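Local coordinates for protein nucleocapsid (Equine arteritis virus, PDB 2I9F) that probably binds viral RNA within the virion, this chain being its capsid-forming domain, which assembles as a dimer of dimers, at residues 54-57 / 58-61; 15-18 / 19-23. All blocks are in the same frame, centred on the assembly; numbering follows the deposited sequence.

Contact 1: residues 54-57 / 58-61; sequences VPTK and QIQR. With GOL (glycerol), chain F.
The amide end of Gln-58 passes obliquely across the Thr-56 side chain, with NE2 3.7 Å from CG2 of the threonine. Thr-56 holds the N-cap position, yet its hydroxyl makes no capping bond; what it gives the first turn is its carbonyl oxygen. Ile-59 N reaches Thr-56 O only weakly, while its CG2 methyl packs against Pro-55 CB at 3.8 Å and its side chain crosses that of Thr-56 at about a right angle, CD1 coming 4.0 Å from Thr-56 CG2. Gln-60 N makes the straight helical bond, 2.9 Å to Thr-56 O. The bend of the Gln-60 chain at chi2 (69°) turns its amide back over the preceding loop, where NE2 lies 3.5 Å from Pro-55 CD and CD approaches Val-54 CG1. Arg-61 N closes the next turn on Lys-57 O at 2.8 Å. Above one face of the Arg-61 guanidinium, over its centre, sits Lys-57 CG. The two cationic ends remain apart and share a glycerol, probably from the crystallisation liquor: Lys-57 NZ donates to its O3 over 2.9 Å, and Arg-61 NH1 more weakly to its O1. The turn thus joins strand 47-53 to helix 57-63, with Pro-55 and Ile-59 resting on Leu-25 of helix 19-34, while Gly-11 of the second subunit packs on Val-54, Lys-57 and Gln-60.

Contact 2: residues 15-18 / 19-23; sequences HDLN and QQERA
Glu-21 folds back over Asn-18, the residue just before helix 19-34. Its CB begins the contact 3.6 Å from Asn-18 O and 4.0 Å from Leu-17 CB. CG is anti to the carbonyl carbon (chi1 -69°), and the extended chain beyond it runs toward the start of the helix, CG passing 3.8 Å from Asn-18 CG. At CD the carboxylate stacks on the Asn-18 amide, their planes only 16° apart. OE1 accepts the backbone N-H of Asn-18 at 2.7 Å; the bond is nearly straight but uses the anti side of the carboxylate, somewhat out of its plane. Glu-21 OE1 also lies 3.7 Å from Leu-17 CD2. It accepts a hydrogen bond from a water that also donates to Asp-16 O, so two donors grip it. OE2 turns to a salt bridge with Lys-62 of helix 57-63, which would probably favour the charged carboxylate. Arg-22 N bonds Asn-18 O at 2.9 Å in the first helical turn, and its guanidinium reaches Met-34 O of the third subunit. Glutamate three residues into the helix, bound to the N-H of the N-cap residue, supplies one half of a capping box.

How the contacts relate
From the N terminus, contact 2 comes first, turning the loop at 15-18 into helix 19-34. The chain then passes through the antiparallel hairpin of strands 39-42 and 47-53 before contact 1 turns the end of that hairpin into helix 57-63. Each contact closes only a single turn at a helix start; they follow in series, neither nested nor crossed. In space they meet, their centres about 12 Å apart: Ile-59 CG1 packs on Glu-21 CG at 3.9 Å, and its CG2 lies 4.2 Å from Leu-17 CD2. The starts of the two helices are thereby joined, and both contacts also touch the third subunit.

Contact 1: residues 54-57 / 58-61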
# COMPACT_ATOMS: atom_id res chain seq x y z
N VAL A 54 4.13 -6.05 0.15
CA VAL A 54 5.08 -7.15 0.18
C VAL A 54 5.15 -7.64 1.58
O VAL A 54 5.54 -6.90 2.48
CB VAL A 54 6.47 -6.72 -0.34
CG1 VAL A 54 7.42 -7.93 -0.40
CG2 VAL A 54 6.31 -6.06 -1.69
N PRO A 55 4.79 -8.94 1.79
CA PRO A 55 4.79 -9.44 3.13
C PRO A 55 6.22 -9.64 3.65
O PRO A 55 7.20 -9.58 2.88
CB PRO A 55 4.00 -10.76 3.01
CG PRO A 55 4.24 -11.20 1.59
CD PRO A 55 4.37 -9.95 0.79
N THR A 56 6.33 -9.78 4.95
CA THR A 56 7.63 -10.06 5.61
C THR A 56 8.36 -11.27 4.98
O THR A 56 7.73 -12.16 4.34
CB THR A 56 7.41 -10.32 7.08
OG1 THR A 56 8.66 -10.27 7.75
CG2 THR A 56 6.76 -11.69 7.30
N LYS A 57 9.68 -11.31 5.11
CA LYS A 57 10.50 -12.30 4.38
C LYS A 57 10.02 -13.77 4.34
O LYS A 57 9.98 -14.37 3.26
CB LYS A 57 11.95 -12.25 4.88
CG LYS A 57 12.95 -13.06 4.00
CD LYS A 57 12.93 -12.50 2.57
CE LYS A 57 14.17 -12.85 1.75
NZ LYS A 57 14.11 -12.35 0.35
N GLN A 58 9.69 -14.34 5.51
CA GLN A 58 9.28 -15.76 5.66
C GLN A 58 8.10 -16.10 4.76
O GLN A 58 8.05 -17.17 4.15
CB GLN A 58 8.85 -16.06 7.10
CG GLN A 58 9.77 -15.42 8.17
CD GLN A 58 9.03 -15.11 9.47
OE1 GLN A 58 8.81 -16.01 10.28
NE2 GLN A 58 8.67 -13.84 9.69
N ILE A 59 7.16 -15.17 4.69
CA ILE A 59 5.95 -15.31 3.85
C ILE A 59 6.24 -14.98 2.39
O ILE A 59 5.78 -15.68 1.49
CB ILE A 59 4.78 -14.48 4.41
CG1 ILE A 59 4.41 -15.04 5.78
CG2 ILE A 59 3.50 -14.53 3.42
CD1 ILE A 59 3.64 -14.09 6.64
N GLN A 60 6.98 -13.89 2.17
CA GLN A 60 7.48 -13.56 0.84
C GLN A 60 8.16 -14.75 0.10
O GLN A 60 7.82 -15.03 -1.06
CB GLN A 60 8.42 -12.36 0.91
CG GLN A 60 9.01 -12.06 -0.43
CD GLN A 60 8.02 -11.52 -1.44
OE1 GLN A 60 8.43 -10.98 -2.47
NE2 GLN A 60 6.71 -11.65 -1.17
N ARG A 61 9.11 -15.42 0.76
CA ARG A 61 9.68 -16.71 0.29
C ARG A 61 8.63 -17.69 -0.27
O ARG A 61 8.81 -18.25 -1.35
CB ARG A 61 10.44 -17.41 1.43
CG ARG A 61 11.78 -16.79 1.82
CD ARG A 61 12.56 -17.74 2.78
NE ARG A 61 12.56 -17.28 4.18
CZ ARG A 61 13.57 -16.65 4.78
NH1 ARG A 61 14.68 -16.38 4.11
NH2 ARG A 61 13.49 -16.27 6.06
C1 GOL F . 16.01 -17.32 1.18
O1 GOL F . 16.60 -17.32 2.46
C2 GOL F . 15.55 -15.91 0.82
O2 GOL F . 16.70 -15.10 0.70
C3 GOL F . 14.70 -15.91 -0.46
O3 GOL F . 13.51 -15.13 -0.30

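Contact 2: residues 15-18 / 19-23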
# COMPACT_ATOMS: atom_id res chain seq x y z
N HIS A 15 -4.96 -20.24 0.25
CA HIS A 15 -4.85 -21.68 -0.01
C HIS A 15 -3.43 -22.28 0.16
O HIS A 15 -3.26 -23.49 0.35
CB HIS A 15 -5.36 -21.91 -1.42
CG HIS A 15 -5.38 -23.35 -1.84
ND1 HIS A 15 -4.31 -23.94 -2.47
CD2 HIS A 15 -6.34 -24.29 -1.73
CE1 HIS A 15 -4.62 -25.20 -2.75
NE2 HIS A 15 -5.84 -25.44 -2.31
N ASP A 16 -2.40 -21.45 0.03
CA ASP A 16 -1.03 -21.92 0.07
C ASP A 16 -0.38 -21.63 1.43
O ASP A 16 0.80 -21.91 1.59
CB ASP A 16 -0.21 -21.21 -1.03
CG ASP A 16 -0.74 -21.44 -2.44
OD1 ASP A 16 -1.35 -22.50 -2.69
OD2 ASP A 16 -0.50 -20.58 -3.31
N LEU A 17 -1.11 -21.06 2.40
CA LEU A 17 -0.48 -20.47 3.60
C LEU A 17 -0.94 -21.14 4.84
O LEU A 17 -2.07 -21.58 4.89
CB LEU A 17 -0.80 -18.97 3.73
CG LEU A 17 -0.31 -18.02 2.64
CD1 LEU A 17 -0.91 -16.66 2.90
CD2 LEU A 17 1.25 -17.96 2.54
N ASN A 18 -0.09 -21.21 5.85
CA ASN A 18 -0.52 -21.87 7.08
C ASN A 18 -1.26 -20.94 8.04
O ASN A 18 -1.41 -19.76 7.74
CB ASN A 18 0.64 -22.66 7.74
CG ASN A 18 1.79 -21.78 8.17
OD1 ASN A 18 2.97 -22.13 7.96
ND2 ASN A 18 1.49 -20.69 8.81
N GLN A 19 -1.72 -21.43 9.18
CA GLN A 19 -2.51 -20.57 10.07
C GLN A 19 -1.74 -19.34 10.58
O GLN A 19 -2.30 -18.23 10.66
CB GLN A 19 -3.08 -21.35 11.26
CG GLN A 19 -4.22 -20.60 11.95
CD GLN A 19 -3.91 -20.19 13.39
OE1 GLN A 19 -2.94 -19.46 13.66
NE2 GLN A 19 -4.75 -20.65 14.33
N GLN A 20 -0.48 -19.56 10.93
CA GLN A 20 0.36 -18.51 11.45
C GLN A 20 0.59 -17.47 10.39
O GLN A 20 0.57 -16.28 10.68
CB GLN A 20 1.71 -19.07 11.94
CG GLN A 20 2.65 -17.96 12.41
CD GLN A 20 4.10 -18.36 12.66
OE1 GLN A 20 4.45 -19.55 12.81
NE2 GLN A 20 4.96 -17.34 12.75
N GLU A 21 0.84 -17.91 9.16
CA GLU A 21 1.06 -17.01 8.03
C GLU A 21 -0.21 -16.20 7.77
O GLU A 21 -0.14 -14.98 7.61
CB GLU A 21 1.47 -17.80 6.78
CG GLU A 21 2.87 -18.38 6.97
CD GLU A 21 3.24 -19.42 5.92
OE1 GLU A 21 2.34 -20.06 5.35
OE2 GLU A 21 4.46 -19.58 5.67
N ARG A 22 -1.35 -16.87 7.72
CA ARG A 22 -2.64 -16.17 7.60
C ARG A 22 -2.86 -15.16 8.69
O ARG A 22 -3.22 -14.06 8.35
CB ARG A 22 -3.82 -17.15 7.60
CG ARG A 22 -3.93 -17.94 6.37
CD ARG A 22 -4.91 -19.15 6.55
NE ARG A 22 -6.21 -18.76 7.12
CZ ARG A 22 -6.82 -19.35 8.15
NH1 ARG A 22 -6.27 -20.39 8.81
NH2 ARG A 22 -8.00 -18.89 8.55
N ALA A 23 -2.70 -15.54 9.98
CA ALA A 23 -2.85 -14.60 11.12
C ALA A 23 -1.91 -13.36 10.96
O ALA A 23 -2.34 -12.22 11.16
CB ALA A 23 -2.62 -15.32 12.52
O HOH W 1 2.87 -22.03 3.87